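Local coordinates for protein isocitrate dehydrogenase [NAD] subunit 1, mitochondrial (Saccharomyces cerevisiae, PDB 3BLX) that forms one of the two kinds of subunit of the octameric mitochondrial enzyme that oxidatively decarboxylates isocitrate to 2-oxoglutarate with NAD(+) in the citric acid cycle, at residues E[118-126]-E[222-230]. Residues are numbered along the deposited sequence; the frame is centred on the assembly and turned at random.
Sequences TRIPDIDLI and QAVAKPHQF
Two neighbouring parallel strands of the central mixed sheet, 124-130 and 232-235, are entered here by segments that meet at and just before the start of the strands, His228 and Pro227 of the 3-10 turn after helix 216-225 facing Ile120 to Leu125. His228 makes the polar link: His228 NE2 donates to Pro121 O at 2.8 Å, the acceptor lying close to the imidazole plane and the N-H...O angle a bent 144°. Asp122 O comes to the same ring edge, 3.1 Å from His228 NE2. With CG anti to its carbonyl carbon (chi1 -66°), the imidazole passes alongside Ile120, whose CG2 sits obliquely 3.6 Å from His228 CE1. The other branch of Ile120 runs toward the proline: CD1 touches Pro227 CD at 4.0 Å and also lies 3.5 Å from Val224 O, a carbonyl that accepts a hydrogen bond from Tyr126 of a neighbouring IDH2 subunit. Deeper in, Ile123 CG1 packs on Pro227 CB, and both side chains touch Leu250 of helix 237-251. Leu125 CD2 lies 3.9 Å from Pro227 O and reaches Phe230 CB. An exposed histidine bonded to a backbone carbonyl thus ties the segments at their outer side, while Ile120 and Ile123 pack on buried Pro227.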
loop_
_atom_site.group_PDB
_atom_site.type_symbol
_atom_site.label_atom_id
_atom_site.label_comp_id
_atom_site.label_asym_id
_atom_site.label_seq_id
_atom_site.Cartn_x
_atom_site.Cartn_y
_atom_site.Cartn_z
ATOM N N THR E 118 43.048 14.465 -28.823
ATOM C CA THR E 118 42.391 15.429 -27.941
ATOM C C THR E 118 43.375 16.445 -27.365
ATOM O O THR E 118 44.522 16.126 -27.044
ATOM C CB THR E 118 41.653 14.744 -26.771
ATOM O OG1 THR E 118 42.570 13.940 -26.020
ATOM C CG2 THR E 118 40.514 13.870 -27.288
ATOM N N ARG E 119 42.904 17.675 -27.221
ATOM C CA ARG E 119 43.720 18.763 -26.704
ATOM C C ARG E 119 44.199 18.522 -25.264
ATOM O O ARG E 119 45.297 18.930 -24.888
ATOM C CB ARG E 119 42.946 20.073 -26.865
ATOM C CG ARG E 119 43.520 21.271 -26.184
ATOM C CD ARG E 119 43.039 22.542 -26.866
ATOM N NE ARG E 119 41.740 22.354 -27.501
ATOM C CZ ARG E 119 41.324 23.012 -28.584
ATOM N NH1 ARG E 119 42.106 23.914 -29.178
ATOM N NH2 ARG E 119 40.122 22.751 -29.082
ATOM N N ILE E 120 43.393 17.836 -24.463
ATOM C CA ILE E 120 43.820 17.426 -23.129
ATOM C C ILE E 120 43.694 15.927 -22.979
ATOM O O ILE E 120 42.618 15.363 -23.148
ATOM C CB ILE E 120 43.010 18.112 -22.035
ATOM C CG1 ILE E 120 43.097 19.621 -22.222
ATOM C CG2 ILE E 120 43.515 17.680 -20.652
ATOM C CD1 ILE E 120 42.416 20.415 -21.159
ATOM N N PRO E 121 44.808 15.274 -22.663
ATOM C CA PRO E 121 44.905 13.813 -22.658
ATOM C C PRO E 121 44.443 13.183 -21.338
ATOM O O PRO E 121 44.378 13.868 -20.311
ATOM C CB PRO E 121 46.416 13.568 -22.829
ATOM C CG PRO E 121 47.065 14.951 -22.891
ATOM C CD PRO E 121 46.090 15.915 -22.341
ATOM N N ASP E 122 44.132 11.888 -21.389
ATOM C CA ASP E 122 43.930 11.059 -20.195
ATOM C C ASP E 122 42.904 11.621 -19.224
ATOM O O ASP E 122 43.213 11.935 -18.069
ATOM C CB ASP E 122 45.268 10.803 -19.502
ATOM C CG ASP E 122 46.213 9.982 -20.368
ATOM O OD1 ASP E 122 45.873 8.814 -20.679
ATOM O OD2 ASP E 122 47.283 10.510 -20.752
ATOM N N ILE E 123 41.677 11.750 -19.709
ATOM C CA ILE E 123 40.600 12.249 -18.882
ATOM C C ILE E 123 39.814 11.069 -18.338
ATOM O O ILE E 123 39.637 10.041 -19.023
ATOM C CB ILE E 123 39.701 13.202 -19.672
ATOM C CG1 ILE E 123 40.424 14.540 -19.845
ATOM C CG2 ILE E 123 38.374 13.425 -18.964
ATOM C CD1 ILE E 123 39.794 15.431 -20.851
ATOM N N ASP E 124 39.378 11.193 -17.088
ATOM C CA ASP E 124 38.533 10.163 -16.491
ATOM C C ASP E 124 37.555 10.710 -15.455
ATOM O O ASP E 124 37.741 10.535 -14.239
ATOM C CB ASP E 124 39.369 9.034 -15.884
ATOM C CG ASP E 124 38.522 7.813 -15.559
ATOM O OD1 ASP E 124 37.284 7.874 -15.779
ATOM O OD2 ASP E 124 39.089 6.796 -15.095
ATOM N N LEU E 125 36.501 11.358 -15.935
ATOM C CA LEU E 125 35.490 11.819 -15.000
ATOM C C LEU E 125 34.117 11.216 -15.246
ATOM O O LEU E 125 33.804 10.769 -16.349
ATOM C CB LEU E 125 35.452 13.341 -14.907
ATOM C CG LEU E 125 35.351 14.161 -16.172
ATOM C CD1 LEU E 125 33.902 14.402 -16.503
ATOM C CD2 LEU E 125 36.027 15.470 -15.865
ATOM N N ILE E 126 33.335 11.185 -14.175
ATOM C CA ILE E 126 31.990 10.651 -14.160
ATOM C C ILE E 126 31.064 11.742 -13.658
ATOM O O ILE E 126 31.334 12.342 -12.626
ATOM C CB ILE E 126 31.932 9.488 -13.206
ATOM C CG1 ILE E 126 32.856 8.400 -13.714
ATOM C CG2 ILE E 126 30.489 8.969 -13.031
ATOM C CD1 ILE E 126 32.889 7.207 -12.807
ATOM N N GLN E 222 37.082 25.359 -14.374
ATOM C CA GLN E 222 38.019 24.333 -13.945
ATOM C C GLN E 222 37.969 23.085 -14.850
ATOM O O GLN E 222 38.965 22.392 -15.035
ATOM C CB GLN E 222 37.706 23.958 -12.494
ATOM C CG GLN E 222 38.910 23.845 -11.599
ATOM C CD GLN E 222 39.671 25.139 -11.492
ATOM O OE1 GLN E 222 40.898 25.155 -11.596
ATOM N NE2 GLN E 222 38.949 26.242 -11.292
ATOM N N ALA E 223 36.802 22.788 -15.406
ATOM C CA ALA E 223 36.656 21.575 -16.210
ATOM C C ALA E 223 37.317 21.662 -17.594
ATOM O O ALA E 223 37.800 20.650 -18.126
ATOM C CB ALA E 223 35.174 21.189 -16.359
ATOM N N VAL E 224 37.301 22.851 -18.196
ATOM C CA VAL E 224 37.923 23.026 -19.499
ATOM C C VAL E 224 39.421 23.280 -19.379
ATOM O O VAL E 224 40.163 22.992 -20.316
ATOM C CB VAL E 224 37.265 24.149 -20.336
ATOM C CG1 VAL E 224 35.811 23.828 -20.596
ATOM C CG2 VAL E 224 37.394 25.506 -19.655
ATOM N N ALA E 225 39.857 23.798 -18.223
ATOM C CA ALA E 225 41.266 24.147 -18.008
ATOM C C ALA E 225 42.079 23.051 -17.310
ATOM O O ALA E 225 43.203 22.780 -17.713
ATOM C CB ALA E 225 41.392 25.473 -17.260
ATOM N N LYS E 226 41.526 22.429 -16.269
ATOM C CA LYS E 226 42.250 21.388 -15.524
ATOM C C LYS E 226 41.321 20.255 -15.074
ATOM O O LYS E 226 41.104 20.050 -13.876
ATOM C CB LYS E 226 42.996 21.972 -14.311
ATOM C CG LYS E 226 43.608 23.371 -14.510
ATOM C CD LYS E 226 44.372 23.845 -13.249
ATOM C CE LYS E 226 44.175 25.351 -12.968
ATOM N NZ LYS E 226 44.393 26.241 -14.161
ATOM N N PRO E 227 40.797 19.503 -16.041
ATOM C CA PRO E 227 39.845 18.410 -15.840
ATOM C C PRO E 227 40.352 17.326 -14.909
ATOM O O PRO E 227 39.535 16.538 -14.427
ATOM C CB PRO E 227 39.720 17.802 -17.235
ATOM C CG PRO E 227 40.134 18.851 -18.164
ATOM C CD PRO E 227 41.163 19.660 -17.456
ATOM N N HIS E 228 41.663 17.256 -14.672
ATOM C CA HIS E 228 42.221 16.092 -13.964
ATOM C C HIS E 228 41.935 16.092 -12.462
ATOM O O HIS E 228 41.972 15.043 -11.794
ATOM C CB HIS E 228 43.726 15.948 -14.228
ATOM C CG HIS E 228 44.050 15.621 -15.651
ATOM N ND1 HIS E 228 44.538 16.557 -16.536
ATOM C CD2 HIS E 228 43.941 14.465 -16.352
ATOM C CE1 HIS E 228 44.722 15.994 -17.720
ATOM N NE2 HIS E 228 44.370 14.724 -17.635
ATOM N N GLN E 229 41.618 17.278 -11.954
ATOM C CA GLN E 229 41.365 17.441 -10.542
ATOM C C GLN E 229 40.044 16.804 -10.116
ATOM O O GLN E 229 39.827 16.559 -8.929
ATOM C CB GLN E 229 41.408 18.933 -10.189
ATOM C CG GLN E 229 40.134 19.644 -10.442
ATOM C CD GLN E 229 40.305 21.138 -10.390
ATOM O OE1 GLN E 229 40.777 21.756 -11.349
ATOM N NE2 GLN E 229 39.909 21.740 -9.267
ATOM N N PHE E 230 39.175 16.514 -11.087
ATOM C CA PHE E 230 37.840 15.976 -10.799
ATOM C C PHE E 230 37.786 14.485 -10.938
ATOM O O PHE E 230 38.546 13.887 -11.705
ATOM C CB PHE E 230 36.772 16.611 -11.690
ATOM C CG PHE E 230 36.649 18.098 -11.502
ATOM C CD1 PHE E 230 36.901 18.970 -12.552
ATOM C CD2 PHE E 230 36.344 18.625 -10.261
ATOM C CE1 PHE E 230 36.816 20.343 -12.383
ATOM C CE2 PHE E 230 36.263 20.008 -10.079
ATOM C CZ PHE E 230 36.496 20.866 -11.147
#